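PDB 2XPI: anaphase-promoting complex subunit cut9 from Schizosaccharomyces pombe, which serves as a component of the anaphase-promoting complex/cyclosome, the E3 ubiquitin-protein ligase that controls progression through mitosis and the G1 phase. Local coordinates for residues 138-143 with 153-158; 271-276 with 293-298; 421-426 with 451-456. One frame throughout, in Å; residues are numbered along the deposited sequence.

In the fold
The three contacts follow one another along an all-helical chain of TPR repeats. Interaction 1 joins helix 133-142 of TPR 2 to helix 150-162 of TPR 3. Interaction 2 pairs helices 268-276 and 285-296 inside TPR 6. Interaction 3 links helix 423-435 of TPR 10 to helix 442-454 of TPR 11. The centres of interactions 1 and 2 are about 39 Å apart, those of 2 and 3 about 43 Å, and those of 1 and 3 about 54 Å. Interaction 3 lies on the opposite side of the chain's centre from the other two. Interactions 1 and 2 touch the second subunit, in keeping with homodimerization through TPR 1-7, while TPR 8 and 10-13 bind hcn1.

Interaction 1 (138-143 with 153-158); sequences CLLTKE and RYLAAF
Leu140 reaches across from helix 133-142 and lays one methyl group on Leu155 and Ala156 of helix 150-162. The side chains meet through carbon alone, and no hydrogen bond crosses the contact. Leu140 points from its backbone toward the other helix. Its CG sits beside the backbone N, and CD1 then extends away from CA (chi2 178°), so this branch is the one that arrives. Leu140 CD1 lies 3.7 Å from Leu155 CB and 3.9 Å from Leu155 CG. The two leucine side chains meet at about a right angle, so Leu140 ends against the flank of Leu155 near its base. Leu155 CG is turned anti to its own backbone N (chi1 -167°), which leaves CB and CG facing the incoming methyl.

Ala156 turns its CB toward helix 133-142, and this CB lies 4.0 Å from Leu140 CD1. The same CB is 4.1 Å from Leu140 CB, so the alanine methyl touches both the root and the end of the leucine. Leu140 CD1 also approaches the backbone at Ala156 N. The small alanine lets the helices come close: the CA atoms of Leu140 and Ala156 are 6.1 Å apart.

All three residues are buried. Leu140 and Leu155 both rest on Ala124 of helix 117-129, and Leu155 also touches Cys128 there. Ala156 meets Leu172 of helix 166-173. Tyr154 and Ala157 point away from the contact and pack on helix 198-212, while the Tyr154 hydroxyl bonds to Gln97 O of the second subunit. The leucine-alanine contact thus joins TPR 2 to TPR 3, with helix 133-142 on one side of helix 150-162 and helix 198-212 on the side that Tyr154 and Ala157 face.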
ATOM      1  N   CYS A 138      15.182   2.580 -10.643  1.00 47.00           N
ATOM      2  CA  CYS A 138      16.020   2.137 -11.747  1.00 42.35           C
ATOM      3  C   CYS A 138      15.797   3.046 -12.956  1.00 45.14           C
ATOM      4  O   CYS A 138      16.744   3.523 -13.567  1.00 49.66           O
ATOM      5  CB  CYS A 138      15.812   0.653 -12.075  1.00 38.02           C
ATOM      6  SG  CYS A 138      17.164  -0.138 -13.154  1.00 80.02           S
ATOM      7  N   LEU A 139      14.547   3.319 -13.291  1.00 44.39           N
ATOM      8  CA  LEU A 139      14.269   4.095 -14.484  1.00 47.09           C
ATOM      9  C   LEU A 139      14.968   5.469 -14.429  1.00 53.79           C
ATOM     10  O   LEU A 139      15.544   5.928 -15.417  1.00 55.91           O
ATOM     11  CB  LEU A 139      12.765   4.235 -14.645  1.00 45.14           C
ATOM     12  CG  LEU A 139      12.295   5.129 -15.780  1.00 47.85           C
ATOM     13  CD1 LEU A 139      12.411   4.380 -17.096  1.00 50.33           C
ATOM     14  CD2 LEU A 139      10.867   5.576 -15.535  1.00 46.46           C
ATOM     15  N   LEU A 140      14.925   6.112 -13.262  1.00 56.32           N
ATOM     16  CA  LEU A 140      15.525   7.430 -13.078  1.00 57.92           C
ATOM     17  C   LEU A 140      17.054   7.372 -12.952  1.00 63.06           C
ATOM     18  O   LEU A 140      17.732   8.387 -13.077  1.00 63.40           O
ATOM     19  CB  LEU A 140      14.916   8.112 -11.845  1.00 54.36           C
ATOM     20  CG  LEU A 140      13.425   8.437 -11.881  1.00 50.02           C
ATOM     21  CD1 LEU A 140      13.006   9.065 -10.577  1.00 47.94           C
ATOM     22  CD2 LEU A 140      13.095   9.361 -13.050  1.00 49.63           C
ATOM     23  N   THR A 141      17.585   6.181 -12.699  1.00 68.01           N
ATOM     24  CA  THR A 141      19.026   5.971 -12.596  1.00 74.28           C
ATOM     25  C   THR A 141      19.663   5.700 -13.957  1.00 80.98           C
ATOM     26  O   THR A 141      20.736   6.212 -14.271  1.00 81.70           O
ATOM     27  CB  THR A 141      19.340   4.777 -11.672  1.00 74.90           C
ATOM     28  OG1 THR A 141      19.109   5.153 -10.310  1.00 74.58           O
ATOM     29  CG2 THR A 141      20.785   4.347 -11.827  1.00 76.61           C
ATOM     30  N   LYS A 142      18.981   4.884 -14.754  1.00 86.53           N
ATOM     31  CA  LYS A 142      19.491   4.403 -16.034  1.00 93.83           C
ATOM     32  C   LYS A 142      20.321   5.429 -16.808  1.00100.68           C
ATOM     33  O   LYS A 142      21.503   5.201 -17.082  1.00104.89           O
ATOM     34  CB  LYS A 142      18.335   3.890 -16.909  1.00 92.21           C
ATOM     35  N   GLU A 143      19.704   6.553 -17.158  1.00101.90           N
ATOM     36  CA  GLU A 143      20.318   7.504 -18.086  1.00105.67           C
ATOM     37  C   GLU A 143      21.063   8.627 -17.373  1.00104.60           C
ATOM     38  O   GLU A 143      21.424   9.628 -17.990  1.00104.86           O
ATOM     39  CB  GLU A 143      19.240   8.115 -18.979  1.00107.80           C
ATOM     40  CG  GLU A 143      19.759   8.685 -20.275  1.00113.18           C
ATOM     41  CD  GLU A 143      19.776   7.652 -21.383  1.00117.25           C
ATOM     42  OE1 GLU A 143      18.985   6.688 -21.294  1.00116.58           O
ATOM     43  OE2 GLU A 143      20.573   7.806 -22.339  1.00120.61           O
ATOM     44  N   ARG A 153      15.736  13.978  -9.613  1.00 49.89           N
ATOM     45  CA  ARG A 153      16.565  13.825  -8.421  1.00 48.56           C
ATOM     46  C   ARG A 153      15.683  13.685  -7.176  1.00 46.86           C
ATOM     47  O   ARG A 153      15.859  12.769  -6.369  1.00 49.17           O
ATOM     48  CB  ARG A 153      17.516  15.015  -8.279  1.00 47.49           C
ATOM     49  CG  ARG A 153      18.605  14.816  -7.264  1.00 48.70           C
ATOM     50  CD  ARG A 153      19.634  15.936  -7.335  1.00 55.00           C
ATOM     51  NE  ARG A 153      20.990  15.393  -7.262  1.00 62.24           N
ATOM     52  CZ  ARG A 153      21.790  15.219  -8.310  1.00 67.97           C
ATOM     53  NH1 ARG A 153      21.392  15.580  -9.522  1.00 68.62           N
ATOM     54  NH2 ARG A 153      22.998  14.700  -8.142  1.00 72.77           N
ATOM     55  N   TYR A 154      14.733  14.596  -7.018  1.00 41.65           N
ATOM     56  CA  TYR A 154      13.772  14.455  -5.954  1.00 42.44           C
ATOM     57  C   TYR A 154      13.126  13.067  -5.920  1.00 44.55           C
ATOM     58  O   TYR A 154      13.055  12.430  -4.860  1.00 43.87           O
ATOM     59  CB  TYR A 154      12.680  15.504  -6.074  1.00 42.23           C
ATOM     60  CG  TYR A 154      11.566  15.293  -5.087  1.00 42.58           C
ATOM     61  CD1 TYR A 154      11.752  15.582  -3.735  1.00 44.86           C
ATOM     62  CD2 TYR A 154      10.328  14.812  -5.494  1.00 41.68           C
ATOM     63  CE1 TYR A 154      10.734  15.386  -2.807  1.00 45.76           C
ATOM     64  CE2 TYR A 154       9.297  14.618  -4.577  1.00 42.85           C
ATOM     65  CZ  TYR A 154       9.509  14.902  -3.232  1.00 45.72           C
ATOM     66  OH  TYR A 154       8.501  14.725  -2.312  1.00 46.77           O
ATOM     67  N   LEU A 155      12.641  12.603  -7.073  1.00 45.09           N
ATOM     68  CA  LEU A 155      11.859  11.367  -7.102  1.00 43.91           C
ATOM     69  C   LEU A 155      12.720  10.124  -6.891  1.00 43.29           C
ATOM     70  O   LEU A 155      12.301   9.187  -6.213  1.00 45.84           O
ATOM     71  CB  LEU A 155      11.040  11.250  -8.378  1.00 45.00           C
ATOM     72  CG  LEU A 155       9.994  10.135  -8.298  1.00 47.36           C
ATOM     73  CD1 LEU A 155       9.168  10.242  -7.030  1.00 45.44           C
ATOM     74  CD2 LEU A 155       9.096  10.148  -9.517  1.00 48.78           C
ATOM     75  N   ALA A 156      13.926  10.124  -7.452  1.00 40.21           N
ATOM     76  CA  ALA A 156      14.858   9.026  -7.228  1.00 38.57           C
ATOM     77  C   ALA A 156      15.217   8.942  -5.741  1.00 41.36           C
ATOM     78  O   ALA A 156      15.217   7.863  -5.161  1.00 42.85           O
ATOM     79  CB  ALA A 156      16.104   9.175  -8.082  1.00 34.22           C
ATOM     80  N   ALA A 157      15.510  10.084  -5.131  1.00 40.85           N
ATOM     81  CA  ALA A 157      15.800  10.134  -3.703  1.00 41.19           C
ATOM     82  C   ALA A 157      14.604   9.638  -2.901  1.00 42.86           C
ATOM     83  O   ALA A 157      14.747   8.865  -1.949  1.00 43.80           O
ATOM     84  CB  ALA A 157      16.163  11.561  -3.277  1.00 39.44           C
ATOM     85  N   PHE A 158      13.422  10.102  -3.286  1.00 43.02           N
ATOM     86  CA  PHE A 158      12.196   9.716  -2.612  1.00 41.70           C
ATOM     87  C   PHE A 158      12.013   8.196  -2.628  1.00 43.50           C
ATOM     88  O   PHE A 158      11.556   7.626  -1.643  1.00 46.14           O
ATOM     89  CB  PHE A 158      11.028  10.397  -3.287  1.00 40.69           C
ATOM     90  CG  PHE A 158       9.705  10.057  -2.694  1.00 41.45           C
ATOM     91  CD1 PHE A 158       9.078   8.857  -3.006  1.00 43.76           C
ATOM     92  CD2 PHE A 158       9.051  10.962  -1.866  1.00 39.83           C
ATOM     93  CE1 PHE A 158       7.839   8.543  -2.468  1.00 43.89           C
ATOM     94  CE2 PHE A 158       7.818  10.663  -1.325  1.00 40.26           C
ATOM     95  CZ  PHE A 158       7.211   9.453  -1.621  1.00 42.91           C
TER

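Interaction 2 (271-276 with 293-298); sequences LRSLYM and DYLSSI
Leu295 and Ser273 bury the most surface here, and Leu274 comes next. Leu295 points from helix 285-296 toward helix 268-276. Its CD1 lies 4.0 Å from Ser273 CB, so the branched end covers the serine's methylene. A closer approach by Leu295 CD2 is doubtful at this resolution. Ser273 OG is beside its own backbone N (chi1 -53°) and bonds back to Ala269 O, one turn earlier. Its polar end is therefore served within its own helix, and its carbon faces the leucine. The same OG stands 3.7 Å from Tyr294 CD2, oblique to the ring.

Leu274 meets Leu295 at about a right angle, with Leu274 CD1 3.9 Å from Leu295 CG. An alanine in place of Leu295 would probably leave a gap beside Ser273 and deprive the Leu274 methyl of an apolar partner within the chain.

The two helices are the antiparallel pair of TPR 6. Ala291 of helix 285-296 extends the contact onto Ser273 and Met276, and Met276 continues to helix 248-257. Phe105 of the second subunit packs on Leu274, Arg83 of that subunit packs on Tyr294, and helix 305-317 follows at Ser296.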
ATOM      1  N   LEU A 271      -1.112  32.717   5.935  1.00 41.99           N
ATOM      2  CA  LEU A 271      -0.359  31.498   6.168  1.00 40.07           C
ATOM      3  C   LEU A 271       0.337  31.548   7.528  1.00 43.11           C
ATOM      4  O   LEU A 271       0.284  30.591   8.283  1.00 43.27           O
ATOM      5  CB  LEU A 271       0.650  31.249   5.047  1.00 37.34           C
ATOM      6  CG  LEU A 271       1.574  30.045   5.224  1.00 33.75           C
ATOM      7  CD1 LEU A 271       0.789  28.718   5.318  1.00 30.47           C
ATOM      8  CD2 LEU A 271       2.620  30.005   4.118  1.00 30.91           C
ATOM      9  N   ARG A 272       0.974  32.666   7.850  1.00 46.08           N
ATOM     10  CA  ARG A 272       1.627  32.804   9.147  1.00 48.41           C
ATOM     11  C   ARG A 272       0.675  32.541  10.314  1.00 48.63           C
ATOM     12  O   ARG A 272       1.060  31.878  11.271  1.00 47.49           O
ATOM     13  CB  ARG A 272       2.283  34.174   9.300  1.00 51.20           C
ATOM     14  CG  ARG A 272       2.870  34.414  10.665  1.00 52.25           C
ATOM     15  CD  ARG A 272       3.890  35.529  10.637  1.00 55.57           C
ATOM     16  NE  ARG A 272       3.494  36.586   9.715  1.00 59.97           N
ATOM     17  CZ  ARG A 272       2.567  37.494   9.995  1.00 63.97           C
ATOM     18  NH1 ARG A 272       1.960  37.458  11.185  1.00 67.21           N
ATOM     19  NH2 ARG A 272       2.246  38.428   9.099  1.00 61.68           N
ATOM     20  N   SER A 273      -0.558  33.046  10.234  1.00 47.52           N
ATOM     21  CA  SER A 273      -1.555  32.798  11.286  1.00 45.45           C
ATOM     22  C   SER A 273      -1.910  31.312  11.370  1.00 46.92           C
ATOM     23  O   SER A 273      -2.105  30.771  12.454  1.00 48.59           O
ATOM     24  CB  SER A 273      -2.839  33.621  11.072  1.00 44.60           C
ATOM     25  OG  SER A 273      -2.595  35.017  10.912  1.00 44.14           O
ATOM     26  N   LEU A 274      -2.018  30.650  10.224  1.00 47.45           N
ATOM     27  CA  LEU A 274      -2.260  29.209  10.210  1.00 46.95           C
ATOM     28  C   LEU A 274      -1.176  28.475  10.975  1.00 47.89           C
ATOM     29  O   LEU A 274      -1.469  27.583  11.762  1.00 49.53           O
ATOM     30  CB  LEU A 274      -2.303  28.678   8.775  1.00 45.32           C
ATOM     31  CG  LEU A 274      -3.635  28.313   8.113  1.00 42.96           C
ATOM     32  CD1 LEU A 274      -4.774  29.171   8.594  1.00 41.89           C
ATOM     33  CD2 LEU A 274      -3.490  28.405   6.607  1.00 42.89           C
ATOM     34  N   TYR A 275       0.081  28.841  10.739  1.00 48.05           N
ATOM     35  CA  TYR A 275       1.202  28.170  11.402  1.00 48.44           C
ATOM     36  C   TYR A 275       1.201  28.414  12.912  1.00 49.11           C
ATOM     37  O   TYR A 275       1.358  27.493  13.702  1.00 49.68           O
ATOM     38  CB  TYR A 275       2.533  28.592  10.763  1.00 49.30           C
ATOM     39  CG  TYR A 275       2.794  27.883   9.453  1.00 48.17           C
ATOM     40  CD1 TYR A 275       3.971  28.077   8.744  1.00 46.03           C
ATOM     41  CD2 TYR A 275       1.852  27.006   8.934  1.00 48.69           C
ATOM     42  CE1 TYR A 275       4.204  27.407   7.564  1.00 45.34           C
ATOM     43  CE2 TYR A 275       2.068  26.352   7.758  1.00 48.32           C
ATOM     44  CZ  TYR A 275       3.245  26.551   7.073  1.00 47.87           C
ATOM     45  OH  TYR A 275       3.433  25.870   5.891  1.00 48.71           O
ATOM     46  N   MET A 276       0.999  29.660  13.309  1.00 50.52           N
ATOM     47  CA  MET A 276       0.926  29.999  14.716  1.00 53.06           C
ATOM     48  C   MET A 276      -0.132  29.174  15.462  1.00 55.92           C
ATOM     49  O   MET A 276       0.021  28.893  16.644  1.00 57.98           O
ATOM     50  CB  MET A 276       0.729  31.511  14.892  1.00 54.18           C
ATOM     51  CG  MET A 276       1.986  32.317  14.511  1.00 55.71           C
ATOM     52  SD  MET A 276       1.770  34.115  14.484  1.00 65.01           S
ATOM     53  CE  MET A 276       0.123  34.134  15.128  1.00 38.89           C
ATOM     54  N   ASP A 293      -7.982  35.895  15.651  1.00 76.52           N
ATOM     55  CA  ASP A 293      -9.019  36.830  15.271  1.00 78.86           C
ATOM     56  C   ASP A 293      -9.072  37.021  13.758  1.00 77.34           C
ATOM     57  O   ASP A 293     -10.141  36.950  13.142  1.00 77.94           O
ATOM     58  CB  ASP A 293      -8.830  38.167  15.974  1.00 84.00           C
ATOM     59  CG  ASP A 293     -10.102  38.641  16.634  1.00 88.33           C
ATOM     60  OD1 ASP A 293     -10.879  37.770  17.094  1.00 86.85           O
ATOM     61  OD2 ASP A 293     -10.332  39.872  16.687  1.00 92.70           O
ATOM     62  N   TYR A 294      -7.908  37.258  13.165  1.00 73.65           N
ATOM     63  CA  TYR A 294      -7.795  37.377  11.725  1.00 70.05           C
ATOM     64  C   TYR A 294      -8.457  36.191  11.019  1.00 69.60           C
ATOM     65  O   TYR A 294      -9.250  36.382  10.098  1.00 73.20           O
ATOM     66  CB  TYR A 294      -6.331  37.483  11.327  1.00 66.00           C
ATOM     67  CG  TYR A 294      -6.106  37.632   9.851  1.00 65.24           C
ATOM     68  CD1 TYR A 294      -6.663  38.693   9.144  1.00 68.01           C
ATOM     69  CD2 TYR A 294      -5.329  36.719   9.156  1.00 63.09           C
ATOM     70  CE1 TYR A 294      -6.443  38.838   7.776  1.00 68.72           C
ATOM     71  CE2 TYR A 294      -5.106  36.851   7.805  1.00 63.64           C
ATOM     72  CZ  TYR A 294      -5.663  37.909   7.116  1.00 66.73           C
ATOM     73  OH  TYR A 294      -5.431  38.031   5.766  1.00 68.27           O
ATOM     74  N   LEU A 295      -8.147  34.975  11.456  1.00 64.10           N
ATOM     75  CA  LEU A 295      -8.684  33.778  10.806  1.00 61.55           C
ATOM     76  C   LEU A 295     -10.189  33.558  11.024  1.00 62.62           C
ATOM     77  O   LEU A 295     -10.877  32.995  10.165  1.00 61.13           O
ATOM     78  CB  LEU A 295      -7.896  32.537  11.230  1.00 57.51           C
ATOM     79  CG  LEU A 295      -6.693  32.112  10.385  1.00 54.70           C
ATOM     80  CD1 LEU A 295      -6.367  33.102   9.276  1.00 54.49           C
ATOM     81  CD2 LEU A 295      -5.504  31.880  11.279  1.00 53.50           C
ATOM     82  N   SER A 296     -10.699  33.999  12.168  1.00 65.07           N
ATOM     83  CA  SER A 296     -12.135  33.943  12.424  1.00 68.58           C
ATOM     84  C   SER A 296     -12.919  34.968  11.593  1.00 71.55           C
ATOM     85  O   SER A 296     -14.105  34.776  11.320  1.00 73.58           O
ATOM     86  CB  SER A 296     -12.431  34.100  13.916  1.00 70.19           C
ATOM     87  OG  SER A 296     -12.255  32.858  14.589  1.00 70.07           O
ATOM     88  N   SER A 297     -12.254  36.044  11.183  1.00 70.91           N
ATOM     89  CA  SER A 297     -12.877  37.016  10.292  1.00 73.67           C
ATOM     90  C   SER A 297     -12.927  36.519   8.835  1.00 73.53           C
ATOM     91  O   SER A 297     -13.640  37.085   8.004  1.00 75.06           O
ATOM     92  CB  SER A 297     -12.165  38.376  10.372  1.00 75.75           C
ATOM     93  OG  SER A 297     -10.951  38.380   9.642  1.00 75.38           O
ATOM     94  N   ILE A 298     -12.162  35.471   8.531  1.00 70.20           N
ATOM     95  CA  ILE A 298     -12.207  34.852   7.214  1.00 67.81           C
ATOM     96  C   ILE A 298     -13.432  33.950   7.142  1.00 70.60           C
ATOM     97  O   ILE A 298     -13.574  32.989   7.908  1.00 70.99           O
ATOM     98  CB  ILE A 298     -10.952  34.002   6.913  1.00 62.42           C
ATOM     99  CG1 ILE A 298      -9.674  34.781   7.202  1.00 61.59           C
ATOM    100  CG2 ILE A 298     -10.966  33.525   5.469  1.00 60.11           C
ATOM    101  CD1 ILE A 298      -9.420  35.890   6.244  1.00 63.27           C
TER

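Interaction 3 (421-426 with 451-456); sequences GEHDQA and HMQLGN
His423 and Leu454 mark the closest backbone approach, with their CA atoms 7.4 Å apart. The first opens helix 423-435, and the second lies in the last turn of helix 442-454. Both segments contain a helix end closed by a Schellman motif. Gly421 (phi 82°) and Gly455 (phi 87°) take the positive phi, where a side chain would press on the preceding carbonyl O. Glu422 is the N-cap residue of helix 423-435 and the centre of an inverse gamma turn, with a weak bond from His423 N to Gly421 O.

The His423 ring carries the contact. Gln453 CB lies over one face, 4.1 Å from the ring centroid, in a CH-pi contact. Gly421 O lies over the opposite face, 3.5 Å above the plane. The imidazole is thus sandwiched between its own turn and the next repeat. His423 ND1 is hydrogen-bonded to Gln450 OE1 of helix 442-454, which probably holds the rotation of the ring. The Gln453 chain bends at chi2, and its amide plane is 60° from the imidazole plane. Leu454 runs past His423 in the opposite direction, with Leu454 CD2 3.5 Å from His423 CB and oblique to the ring. Asp424 OD2 comes only within 4.4 Å of Leu454 CD1.

The contact lies at the surface. It joins the second helix of TPR 10 to the first helix of TPR 11, and each glycine stands in the turn between the two helices of its repeat. Such stacking of successive helical hairpins is the hallmark of the TPR superhelix, and both repeats belong to the set that binds hcn1.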
ATOM      1  N   GLY A 421       2.356   3.520  42.958  1.00 55.42           N
ATOM      2  CA  GLY A 421       3.458   3.804  43.859  1.00 53.73           C
ATOM      3  C   GLY A 421       4.814   3.519  43.248  1.00 52.31           C
ATOM      4  O   GLY A 421       5.796   3.458  43.944  1.00 52.85           O
ATOM      5  N   GLU A 422       4.880   3.348  41.938  1.00 54.02           N
ATOM      6  CA  GLU A 422       6.158   3.100  41.279  1.00 57.06           C
ATOM      7  C   GLU A 422       6.853   4.403  40.903  1.00 54.07           C
ATOM      8  O   GLU A 422       6.915   4.779  39.727  1.00 52.43           O
ATOM      9  CB  GLU A 422       5.942   2.277  40.021  1.00 61.70           C
ATOM     10  CG  GLU A 422       6.927   1.173  39.857  1.00 68.05           C
ATOM     11  CD  GLU A 422       6.304  -0.143  40.191  1.00 74.21           C
ATOM     12  OE1 GLU A 422       5.105  -0.318  39.855  1.00 75.21           O
ATOM     13  OE2 GLU A 422       7.001  -0.991  40.791  1.00 77.59           O
ATOM     14  N   HIS A 423       7.377   5.088  41.905  1.00 52.84           N
ATOM     15  CA  HIS A 423       7.908   6.425  41.722  1.00 52.50           C
ATOM     16  C   HIS A 423       8.976   6.555  40.643  1.00 51.52           C
ATOM     17  O   HIS A 423       8.884   7.449  39.817  1.00 53.21           O
ATOM     18  CB  HIS A 423       8.416   6.996  43.050  1.00 56.23           C
ATOM     19  CG  HIS A 423       7.435   6.855  44.163  1.00 59.62           C
ATOM     20  ND1 HIS A 423       6.125   7.274  44.052  1.00 59.54           N
ATOM     21  CD2 HIS A 423       7.559   6.311  45.398  1.00 61.46           C
ATOM     22  CE1 HIS A 423       5.487   7.005  45.177  1.00 60.67           C
ATOM     23  NE2 HIS A 423       6.334   6.424  46.010  1.00 62.35           N
ATOM     24  N   ASP A 424       9.987   5.696  40.648  1.00 51.54           N
ATOM     25  CA  ASP A 424      11.091   5.825  39.693  1.00 52.86           C
ATOM     26  C   ASP A 424      10.670   5.706  38.229  1.00 51.37           C
ATOM     27  O   ASP A 424      11.133   6.460  37.350  1.00 49.04           O
ATOM     28  CB  ASP A 424      12.176   4.809  40.001  1.00 58.63           C
ATOM     29  CG  ASP A 424      13.006   5.209  41.187  1.00 65.30           C
ATOM     30  OD1 ASP A 424      13.687   4.330  41.777  1.00 68.56           O
ATOM     31  OD2 ASP A 424      12.962   6.415  41.530  1.00 66.71           O
ATOM     32  N   GLN A 425       9.787   4.753  37.972  1.00 50.18           N
ATOM     33  CA  GLN A 425       9.279   4.563  36.638  1.00 46.09           C
ATOM     34  C   GLN A 425       8.362   5.700  36.265  1.00 44.58           C
ATOM     35  O   GLN A 425       8.321   6.092  35.097  1.00 47.11           O
ATOM     36  CB  GLN A 425       8.586   3.224  36.525  1.00 46.41           C
ATOM     37  CG  GLN A 425       9.488   2.122  37.001  1.00 50.37           C
ATOM     38  CD  GLN A 425       9.207   0.808  36.345  1.00 53.52           C
ATOM     39  OE1 GLN A 425       9.229   0.694  35.121  1.00 53.10           O
ATOM     40  NE2 GLN A 425       8.949  -0.212  37.158  1.00 57.77           N
ATOM     41  N   ALA A 426       7.637   6.242  37.242  1.00 40.95           N
ATOM     42  CA  ALA A 426       6.766   7.377  36.964  1.00 38.55           C
ATOM     43  C   ALA A 426       7.618   8.545  36.518  1.00 40.79           C
ATOM     44  O   ALA A 426       7.322   9.194  35.499  1.00 41.65           O
ATOM     45  CB  ALA A 426       5.966   7.746  38.162  1.00 39.44           C
ATOM     46  N   HIS A 451       8.142  13.824  43.106  1.00 44.37           N
ATOM     47  CA  HIS A 451       9.297  14.016  43.986  1.00 44.55           C
ATOM     48  C   HIS A 451       8.907  14.371  45.424  1.00 48.24           C
ATOM     49  O   HIS A 451       9.642  14.083  46.365  1.00 49.18           O
ATOM     50  CB  HIS A 451      10.284  15.022  43.408  1.00 44.22           C
ATOM     51  CG  HIS A 451      11.205  14.434  42.379  1.00 44.27           C
ATOM     52  ND1 HIS A 451      12.171  13.497  42.689  1.00 44.44           N
ATOM     53  CD2 HIS A 451      11.301  14.640  41.043  1.00 40.70           C
ATOM     54  CE1 HIS A 451      12.816  13.152  41.589  1.00 41.86           C
ATOM     55  NE2 HIS A 451      12.308  13.831  40.579  1.00 40.69           N
ATOM     56  N   MET A 452       7.741  14.978  45.597  1.00 51.15           N
ATOM     57  CA  MET A 452       7.168  15.115  46.928  1.00 54.90           C
ATOM     58  C   MET A 452       6.979  13.759  47.597  1.00 58.46           C
ATOM     59  O   MET A 452       7.351  13.583  48.756  1.00 60.81           O
ATOM     60  CB  MET A 452       5.843  15.857  46.873  1.00 53.07           C
ATOM     61  CG  MET A 452       6.033  17.335  46.885  1.00 54.08           C
ATOM     62  SD  MET A 452       4.522  18.215  47.231  1.00106.31           S
ATOM     63  CE  MET A 452       3.921  18.494  45.573  1.00 84.83           C
ATOM     64  N   GLN A 453       6.409  12.808  46.860  1.00 58.60           N
ATOM     65  CA  GLN A 453       6.221  11.443  47.345  1.00 60.19           C
ATOM     66  C   GLN A 453       7.513  10.839  47.872  1.00 60.46           C
ATOM     67  O   GLN A 453       7.519  10.181  48.901  1.00 63.50           O
ATOM     68  CB  GLN A 453       5.714  10.557  46.217  1.00 62.78           C
ATOM     69  CG  GLN A 453       4.493  11.084  45.557  1.00 64.75           C
ATOM     70  CD  GLN A 453       3.333  11.099  46.501  1.00 69.08           C
ATOM     71  OE1 GLN A 453       2.890  10.045  46.960  1.00 70.12           O
ATOM     72  NE2 GLN A 453       2.828  12.297  46.812  1.00 70.99           N
ATOM     73  N   LEU A 454       8.605  11.053  47.155  1.00 58.05           N
ATOM     74  CA  LEU A 454       9.881  10.484  47.542  1.00 59.23           C
ATOM     75  C   LEU A 454      10.487  11.216  48.735  1.00 61.03           C
ATOM     76  O   LEU A 454      11.438  10.734  49.356  1.00 61.45           O
ATOM     77  CB  LEU A 454      10.855  10.531  46.367  1.00 59.43           C
ATOM     78  CG  LEU A 454      10.453   9.627  45.211  1.00 60.31           C
ATOM     79  CD1 LEU A 454      11.460   9.696  44.079  1.00 60.38           C
ATOM     80  CD2 LEU A 454      10.292   8.203  45.710  1.00 62.13           C
ATOM     81  N   GLY A 455       9.946  12.390  49.037  1.00 60.65           N
ATOM     82  CA  GLY A 455      10.526  13.238  50.054  1.00 63.04           C
ATOM     83  C   GLY A 455      11.621  14.194  49.595  1.00 66.06           C
ATOM     84  O   GLY A 455      12.290  14.781  50.440  1.00 70.85           O
ATOM     85  N   ASN A 456      11.825  14.367  48.289  1.00 63.85           N
ATOM     86  CA  ASN A 456      12.780  15.373  47.824  1.00 64.95           C
ATOM     87  C   ASN A 456      12.076  16.705  47.665  1.00 64.17           C
ATOM     88  O   ASN A 456      11.674  17.080  46.575  1.00 66.35           O
ATOM     89  CB  ASN A 456      13.467  14.977  46.512  1.00 67.11           C
ATOM     90  CG  ASN A 456      13.839  13.504  46.469  1.00 72.70           C
ATOM     91  OD1 ASN A 456      13.878  12.837  47.503  1.00 76.62           O
ATOM     92  ND2 ASN A 456      14.104  12.981  45.266  1.00 72.29           N
TER